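Local coordinates for protein ATP-dependent 6-phosphofructokinase isozyme 2 (Escherichia coli, PDB 3UMO) that phosphorylates D-fructose 6-phosphate to fructose 1,6-bisphosphate with ATP, the first committing step of glycolysis, as a homodimeric carbohydrate kinase of the PfkB family, at residues A[11-16]-A[66-71]; A[88-93]-A[109-114]; A[57-62]-A[78-83]. One frame throughout, in Å; residues are numbered along the deposited sequence.

Contact 1 of 3, residues A[11-16]-A[66-71]; sequences PSLDSA and GEHLVS
S12, whose carbonyl oxygen meets L69, turns its hydroxyl the other way and donates from OG to D14 OD1 over 2.7 Å. That carboxylate oxygen has a second grip, from the backbone N of N92; S12 reaches it on the syn side, well out of the carboxylate plane. This polar pair lies away from the helix. Strand segment 12-16 and helix segment 66-71 run at 84° to one another, and what meets between them is mostly hydrocarbon. L13 holds the centre. With its CG anti to the backbone N (chi1 180°), the side chain extends to the helix and sets CD1 3.9 Å from CD2 of H68 and equally near the backbone N of L69. Its other methyl, CD2, lies 4.1 Å from H68 CB. From the helix, L69 reaches back toward the start of the strand: its CD1 comes within 3.6 Å of S12 O, and its CD2 touches P11 CB at 3.9 Å. F35 of the same chain and W88 of the second subunit also pack on L13, while I42 covers both P11 and L69. Cutting L13 back to alanine is likely to open a gap beside H68 CD2 and the L69 backbone and to remove part of the packing on W88 of the second subunit. S12, L13 and D14 belong to the substrate-binding site; van der Waals packing, without a hydrogen bond, joins strand to helix, which probably lets the polar groups of S12 and D14 serve the other side.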
loop_
_atom_site.group_PDB
_atom_site.type_symbol
_atom_site.label_atom_id
_atom_site.label_comp_id
_atom_site.label_asym_id
_atom_site.label_seq_id
_atom_site.Cartn_x
_atom_site.Cartn_y
_atom_site.Cartn_z
ATOM N N PRO A 11 17.895 13.981 -19.513
ATOM C CA PRO A 11 17.689 14.807 -18.317
ATOM C C PRO A 11 16.209 14.934 -17.980
ATOM O O PRO A 11 15.344 14.522 -18.753
ATOM C CB PRO A 11 18.229 16.170 -18.745
ATOM C CG PRO A 11 18.026 16.208 -20.213
ATOM C CD PRO A 11 18.237 14.791 -20.695
ATOM N N SER A 12 15.915 15.522 -16.829
ATOM C CA SER A 12 14.529 15.801 -16.498
ATOM C C SER A 12 14.395 17.016 -15.600
ATOM O O SER A 12 15.347 17.410 -14.920
ATOM C CB SER A 12 13.865 14.582 -15.845
ATOM O OG SER A 12 14.533 14.205 -14.658
ATOM N N LEU A 13 13.209 17.616 -15.625
ATOM C CA LEU A 13 12.843 18.630 -14.648
ATOM C C LEU A 13 11.896 17.948 -13.678
ATOM O O LEU A 13 10.729 17.718 -13.997
ATOM C CB LEU A 13 12.141 19.819 -15.308
ATOM C CG LEU A 13 11.724 20.929 -14.336
ATOM C CD1 LEU A 13 12.961 21.631 -13.805
ATOM C CD2 LEU A 13 10.789 21.926 -15.012
ATOM N N ASP A 14 12.398 17.601 -12.501
ATOM C CA ASP A 14 11.613 16.800 -11.574
ATOM C C ASP A 14 10.732 17.662 -10.684
ATOM O O ASP A 14 11.116 18.763 -10.282
ATOM C CB ASP A 14 12.520 15.895 -10.730
ATOM C CG ASP A 14 13.252 14.863 -11.565
ATOM O OD1 ASP A 14 12.786 14.568 -12.687
ATOM O OD2 ASP A 14 14.288 14.345 -11.101
ATOM N N SER A 15 9.539 17.158 -10.398
ATOM C CA SER A 15 8.623 17.827 -9.486
ATOM C C SER A 15 8.620 17.074 -8.171
ATOM O O SER A 15 8.441 15.861 -8.154
ATOM C CB SER A 15 7.202 17.839 -10.054
ATOM O OG SER A 15 7.091 18.700 -11.169
ATOM N N ALA A 16 8.825 17.788 -7.070
ATOM C CA ALA A 16 8.685 17.183 -5.751
ATOM C C ALA A 16 7.437 17.756 -5.097
ATOM O O ALA A 16 7.313 18.972 -4.924
ATOM C CB ALA A 16 9.907 17.461 -4.891
ATOM N N GLY A 66 12.781 22.783 -20.051
ATOM C CA GLY A 66 14.216 22.789 -20.269
ATOM C C GLY A 66 14.846 24.099 -19.831
ATOM O O GLY A 66 15.941 24.107 -19.253
ATOM N N GLU A 67 14.161 25.209 -20.092
ATOM C CA GLU A 67 14.657 26.517 -19.673
ATOM C C GLU A 67 14.776 26.573 -18.153
ATOM O O GLU A 67 15.741 27.118 -17.613
ATOM C CB GLU A 67 13.731 27.644 -20.151
ATOM C CG GLU A 67 13.755 27.915 -21.643
ATOM C CD GLU A 67 12.871 29.091 -22.025
ATOM O OE1 GLU A 67 11.990 28.916 -22.894
ATOM O OE2 GLU A 67 13.057 30.187 -21.455
ATOM N N HIS A 68 13.789 26.006 -17.469
ATOM C CA HIS A 68 13.776 26.036 -16.015
ATOM C C HIS A 68 14.879 25.150 -15.457
ATOM O O HIS A 68 15.523 25.498 -14.469
ATOM C CB HIS A 68 12.414 25.610 -15.462
ATOM C CG HIS A 68 12.195 26.021 -14.040
ATOM N ND1 HIS A 68 12.364 27.317 -13.611
ATOM C CD2 HIS A 68 11.835 25.305 -12.948
ATOM C CE1 HIS A 68 12.111 27.388 -12.316
ATOM N NE2 HIS A 68 11.789 26.180 -11.889
ATOM N N LEU A 69 15.085 23.999 -16.094
ATOM C CA LEU A 69 16.179 23.103 -15.729
ATOM C C LEU A 69 17.523 23.834 -15.793
ATOM O O LEU A 69 18.335 23.760 -14.861
ATOM C CB LEU A 69 16.195 21.882 -16.659
ATOM C CG LEU A 69 17.375 20.912 -16.521
ATOM C CD1 LEU A 69 17.411 20.326 -15.122
ATOM C CD2 LEU A 69 17.290 19.797 -17.557
ATOM N N VAL A 70 17.745 24.546 -16.894
ATOM C CA VAL A 70 18.969 25.315 -17.088
ATOM C C VAL A 70 19.106 26.401 -16.025
ATOM O O VAL A 70 20.194 26.632 -15.487
ATOM C CB VAL A 70 19.003 25.941 -18.495
ATOM C CG1 VAL A 70 20.167 26.918 -18.634
ATOM C CG2 VAL A 70 19.104 24.838 -19.548
ATOM N N SER A 71 17.993 27.054 -15.716
ATOM C CA SER A 71 17.983 28.127 -14.725
ATOM C C SER A 71 18.288 27.622 -13.316
ATOM O O SER A 71 18.963 28.301 -12.536
ATOM C CB SER A 71 16.637 28.854 -14.743
ATOM O OG SER A 71 16.530 29.752 -13.651
#

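Contact 2 of 3, residues A[88-93]-A[109-114]; sequences WTRQNL and PGAALN
R90 runs past the backbone of 109-111 before turning back to its own segment. Its CB lies 3.7 Å from P109 O, and CG lies against the G110-A111 peptide, 3.4 Å from A111 N. A bend at chi2 (-60°) then carries the chain away from that peptide, and CD and NE run on beside W88, CD 3.9 Å from W88 NE1. At the tip, NH2 sits 3.2 Å above the W88 ring plane, over its centre, and the guanidinium in turn has W88 CZ2 over one face. The same NH2 makes a weak bond to W88 O, with an N-H...O angle of only 129°; its stronger partner is D87, through a salt bridge to OD1. The two loops connect the parallel core sheet and the smaller mixed sheet, the lid of ribokinase-like enzymes: 88-93 leads into strand 93-97, while the loop at 109-114 returns from strand 103-107 to helix 115-125. R90, Q91 and N92 belong to the substrate-binding site. Beside the R90 side chain, A111 CB presses on W88 O at 3.3 Å. One water accepts from both R90 N, at 3.1 Å, and A111 N, at 2.8 Å, joining the two backbones where no direct hydrogen bond does.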
loop_
_atom_site.group_PDB
_atom_site.type_symbol
_atom_site.label_atom_id
_atom_site.label_comp_id
_atom_site.label_asym_id
_atom_site.label_seq_id
_atom_site.Cartn_x
_atom_site.Cartn_y
_atom_site.Cartn_z
ATOM N N TRP A 88 10.123 18.608 -25.657
ATOM C CA TRP A 88 10.303 19.321 -24.393
ATOM C C TRP A 88 10.835 18.431 -23.264
ATOM O O TRP A 88 10.486 17.249 -23.162
ATOM C CB TRP A 88 9.002 20.025 -23.961
ATOM C CG TRP A 88 7.975 19.110 -23.341
ATOM C CD1 TRP A 88 7.933 18.666 -22.043
ATOM C CD2 TRP A 88 6.832 18.545 -23.994
ATOM N NE1 TRP A 88 6.842 17.851 -21.858
ATOM C CE2 TRP A 88 6.150 17.764 -23.034
ATOM C CE3 TRP A 88 6.325 18.621 -25.291
ATOM C CZ2 TRP A 88 4.982 17.063 -23.343
ATOM C CZ3 TRP A 88 5.165 17.926 -25.593
ATOM C CH2 TRP A 88 4.508 17.156 -24.623
ATOM N N THR A 89 11.675 19.014 -22.413
ATOM C CA THR A 89 12.282 18.300 -21.290
ATOM C C THR A 89 11.211 17.677 -20.393
ATOM O O THR A 89 10.318 18.376 -19.906
ATOM C CB THR A 89 13.194 19.244 -20.468
ATOM O OG1 THR A 89 14.301 19.652 -21.283
ATOM C CG2 THR A 89 13.720 18.549 -19.207
ATOM N N ARG A 90 11.305 16.362 -20.201
ATOM C CA ARG A 90 10.292 15.595 -19.474
ATOM C C ARG A 90 10.435 15.728 -17.960
ATOM O O ARG A 90 11.471 16.170 -17.460
ATOM C CB ARG A 90 10.346 14.118 -19.879
ATOM C CG ARG A 90 9.929 13.847 -21.316
ATOM C CD ARG A 90 8.499 14.306 -21.573
ATOM N NE ARG A 90 7.946 13.747 -22.808
ATOM C CZ ARG A 90 7.904 14.387 -23.973
ATOM N NH1 ARG A 90 7.374 13.793 -25.036
ATOM N NH2 ARG A 90 8.388 15.619 -24.079
ATOM N N GLN A 91 9.386 15.337 -17.241
ATOM C CA GLN A 91 9.330 15.506 -15.793
ATOM C C GLN A 91 9.089 14.188 -15.069
ATOM O O GLN A 91 8.165 13.445 -15.418
ATOM C CB GLN A 91 8.196 16.461 -15.421
ATOM C CG GLN A 91 8.226 17.815 -16.117
ATOM C CD GLN A 91 7.565 18.897 -15.276
ATOM O OE1 GLN A 91 6.645 19.579 -15.726
ATOM N NE2 GLN A 91 8.034 19.053 -14.040
ATOM N N ASN A 92 9.914 13.896 -14.065
ATOM C CA ASN A 92 9.617 12.794 -13.153
ATOM C C ASN A 92 8.957 13.343 -11.893
ATOM O O ASN A 92 9.045 14.540 -11.616
ATOM C CB ASN A 92 10.873 11.988 -12.807
ATOM C CG ASN A 92 11.433 11.257 -14.000
ATOM O OD1 ASN A 92 10.691 10.886 -14.908
ATOM N ND2 ASN A 92 12.745 11.055 -14.016
ATOM N N LEU A 93 8.288 12.476 -11.141
ATOM C CA LEU A 93 7.540 12.929 -9.974
ATOM C C LEU A 93 7.988 12.244 -8.692
ATOM O O LEU A 93 8.027 11.010 -8.613
ATOM C CB LEU A 93 6.036 12.715 -10.172
ATOM C CG LEU A 93 5.137 13.271 -9.060
ATOM C CD1 LEU A 93 5.256 14.787 -8.962
ATOM C CD2 LEU A 93 3.677 12.852 -9.242
ATOM N N PRO A 109 10.498 7.968 -19.062
ATOM C CA PRO A 109 11.619 8.188 -19.980
ATOM C C PRO A 109 11.893 9.667 -20.227
ATOM O O PRO A 109 11.016 10.517 -20.018
ATOM C CB PRO A 109 11.138 7.532 -21.280
ATOM C CG PRO A 109 10.087 6.544 -20.838
ATOM C CD PRO A 109 9.402 7.225 -19.708
ATOM N N GLY A 110 13.114 9.970 -20.663
ATOM C CA GLY A 110 13.459 11.334 -21.021
ATOM C C GLY A 110 12.824 11.715 -22.346
ATOM O O GLY A 110 12.266 10.866 -23.049
ATOM N N ALA A 111 12.911 12.995 -22.696
ATOM C CA ALA A 111 12.435 13.458 -23.995
ATOM C C ALA A 111 13.137 12.722 -25.132
ATOM O O ALA A 111 14.254 12.224 -24.982
ATOM C CB ALA A 111 12.643 14.958 -24.139
ATOM N N ALA A 112 12.477 12.671 -26.280
ATOM C CA ALA A 112 13.068 12.059 -27.463
ATOM C C ALA A 112 14.222 12.906 -27.989
ATOM O O ALA A 112 14.258 14.122 -27.784
ATOM C CB ALA A 112 12.017 11.864 -28.541
ATOM N N LEU A 113 15.168 12.251 -28.656
ATOM C CA LEU A 113 16.284 12.939 -29.296
ATOM C C LEU A 113 16.305 12.517 -30.753
ATOM O O LEU A 113 16.286 11.323 -31.043
ATOM C CB LEU A 113 17.613 12.540 -28.651
ATOM C CG LEU A 113 18.158 13.324 -27.460
ATOM C CD1 LEU A 113 19.486 12.721 -27.017
ATOM C CD2 LEU A 113 18.330 14.788 -27.826
ATOM N N ASN A 114 16.335 13.473 -31.674
ATOM C CA ASN A 114 16.487 13.094 -33.076
ATOM C C ASN A 114 17.963 12.938 -33.418
ATOM O O ASN A 114 18.825 13.199 -32.582
ATOM C CB ASN A 114 15.759 14.051 -34.037
ATOM C CG ASN A 114 16.286 15.479 -33.979
ATOM O OD1 ASN A 114 17.483 15.714 -33.813
ATOM N ND2 ASN A 114 15.383 16.441 -34.131
HETATM O O HOH W 1 13.938 15.068 -21.066
HETATM O O HOH W 2 11.098 12.050 -17.568
#

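Contact 3 of 3, residues A[57-62]-A[78-83]; sequences AIFPAG and VPVATV
F59 and T82 are paired across two neighbouring parallel strands, their side chains side by side on one face, and the T82 methyl lies over the phenyl ring in a CH-pi contact. CG2 is 3.8 Å from the centroid of the F59 ring and 23° off its normal, displaced toward the rim. V80 comes to the same ring at its edge, with CG1 3.8 Å from CE2 of F59. The phenylalanine takes the crowded position between its backbone N and carbonyl carbon (chi1 60°), which swings the ring toward strand 80-84. On the other face of the sheet the packing is lighter, I58 CG1 meeting A81 CB at 4.2 Å. Behind these side chains runs a parallel pairing in which A57 and F59 each donate and accept. A57 N gives to P79 O at 2.9 Å and A57 O receives A81 N; F59 N gives to A81 O at 3.3 Å and F59 O receives V83 N, and A61 N gives to V83 O at 2.9 Å. Strand 55-61, helix 63-75 and strand 80-84 form a beta-alpha-beta unit at one border of the six-stranded parallel core sheet, where 80-84 is the outermost strand within the chain. The connecting helix covers the face that carries F59, V80 and T82: its L69 and L73 pack on F59, L73 on V80 and V70 on T82. Helix 115-125 lies against the opposite face, setting L121 on I58 and V83 and Q124 on A81. Beyond this pairing A61 bonds on to A85, and T89 OG1 holds G62 N.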
loop_
_atom_site.group_PDB
_atom_site.type_symbol
_atom_site.label_atom_id
_atom_site.label_comp_id
_atom_site.label_asym_id
_atom_site.label_seq_id
_atom_site.Cartn_x
_atom_site.Cartn_y
_atom_site.Cartn_z
ATOM N N ALA A 57 27.934 20.194 -17.023
ATOM C CA ALA A 57 26.890 19.259 -17.442
ATOM C C ALA A 57 26.458 19.505 -18.885
ATOM O O ALA A 57 25.937 20.572 -19.210
ATOM C CB ALA A 57 25.690 19.349 -16.514
ATOM N N ILE A 58 26.654 18.504 -19.740
ATOM C CA ILE A 58 26.213 18.581 -21.130
ATOM C C ILE A 58 24.904 17.808 -21.243
ATOM O O ILE A 58 24.821 16.670 -20.780
ATOM C CB ILE A 58 27.251 17.949 -22.086
ATOM C CG1 ILE A 58 28.631 18.580 -21.880
ATOM C CG2 ILE A 58 26.802 18.083 -23.540
ATOM C CD1 ILE A 58 29.753 17.858 -22.618
ATOM N N PHE A 59 23.886 18.425 -21.842
ATOM C CA PHE A 59 22.577 17.782 -21.982
ATOM C C PHE A 59 21.667 18.518 -22.963
ATOM O O PHE A 59 21.835 19.718 -23.194
ATOM C CB PHE A 59 21.875 17.643 -20.615
ATOM C CG PHE A 59 21.635 18.952 -19.911
ATOM C CD1 PHE A 59 20.441 19.642 -20.087
ATOM C CD2 PHE A 59 22.596 19.484 -19.056
ATOM C CE1 PHE A 59 20.213 20.854 -19.437
ATOM C CE2 PHE A 59 22.377 20.694 -18.399
ATOM C CZ PHE A 59 21.182 21.380 -18.591
ATOM N N PRO A 60 20.701 17.792 -23.551
ATOM C CA PRO A 60 19.678 18.435 -24.376
ATOM C C PRO A 60 18.614 19.064 -23.487
ATOM O O PRO A 60 18.227 18.479 -22.469
ATOM C CB PRO A 60 19.075 17.265 -25.158
ATOM C CG PRO A 60 19.238 16.085 -24.240
ATOM C CD PRO A 60 20.541 16.323 -23.511
ATOM N N ALA A 61 18.149 20.244 -23.871
ATOM C CA ALA A 61 17.076 20.908 -23.149
ATOM C C ALA A 61 16.047 21.423 -24.146
ATOM O O ALA A 61 16.401 21.952 -25.202
ATOM C CB ALA A 61 17.630 22.051 -22.321
ATOM N N GLY A 62 14.771 21.275 -23.807
ATOM C CA GLY A 62 13.709 21.688 -24.706
ATOM C C GLY A 62 12.535 22.321 -23.989
ATOM O O GLY A 62 12.135 21.878 -22.911
ATOM N N VAL A 78 26.278 25.403 -11.252
ATOM C CA VAL A 78 26.781 24.278 -12.030
ATOM C C VAL A 78 26.877 24.715 -13.488
ATOM O O VAL A 78 25.861 25.048 -14.105
ATOM C CB VAL A 78 25.839 23.065 -11.920
ATOM C CG1 VAL A 78 26.331 21.919 -12.805
ATOM C CG2 VAL A 78 25.707 22.624 -10.466
ATOM N N PRO A 79 28.099 24.737 -14.042
ATOM C CA PRO A 79 28.256 25.133 -15.445
ATOM C C PRO A 79 27.593 24.123 -16.367
ATOM O O PRO A 79 27.621 22.922 -16.088
ATOM C CB PRO A 79 29.775 25.135 -15.648
ATOM C CG PRO A 79 30.309 24.251 -14.575
ATOM C CD PRO A 79 29.387 24.412 -13.406
ATOM N N VAL A 80 26.987 24.603 -17.449
ATOM C CA VAL A 80 26.343 23.704 -18.399
ATOM C C VAL A 80 26.750 23.988 -19.835
ATOM O O VAL A 80 27.323 25.030 -20.148
ATOM C CB VAL A 80 24.805 23.770 -18.325
ATOM C CG1 VAL A 80 24.321 23.583 -16.889
ATOM C CG2 VAL A 80 24.300 25.083 -18.910
ATOM N N ALA A 81 26.445 23.036 -20.704
ATOM C CA ALA A 81 26.606 23.213 -22.135
ATOM C C ALA A 81 25.444 22.455 -22.738
ATOM O O ALA A 81 25.367 21.234 -22.635
ATOM C CB ALA A 81 27.930 22.635 -22.609
ATOM N N THR A 82 24.512 23.179 -23.334
ATOM C CA THR A 82 23.269 22.552 -23.749
ATOM C C THR A 82 23.084 22.528 -25.264
ATOM O O THR A 82 23.722 23.284 -26.001
ATOM C CB THR A 82 22.047 23.229 -23.089
ATOM O OG1 THR A 82 21.997 24.608 -23.469
ATOM C CG2 THR A 82 22.130 23.134 -21.563
ATOM N N VAL A 83 22.216 21.628 -25.706
ATOM C CA VAL A 83 21.759 21.586 -27.082
ATOM C C VAL A 83 20.253 21.754 -27.022
ATOM O O VAL A 83 19.585 21.091 -26.230
ATOM C CB VAL A 83 22.098 20.237 -27.740
ATOM C CG1 VAL A 83 21.336 20.072 -29.050
ATOM C CG2 VAL A 83 23.599 20.120 -27.950
#

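Contact 3 lies at the border of the parallel core sheet, and contact 1, its centre about 11 Å away, uses the helix between those two strands: helix 63-75 packs on strands 55-61 and 80-84 and also meets strand 12-19 of the mixed sheet. The segments of contacts 1 and 3 therefore alternate along the chain, with L69 touching F59. Contact 2 follows both in sequence, its centre about 10 Å from that of contact 1, and joins it through the backbone pairs L13 with R90 and S15 with N92. T89 N to G62 O links it to contact 3. Together they connect core and lid beside residues of the substrate-binding site.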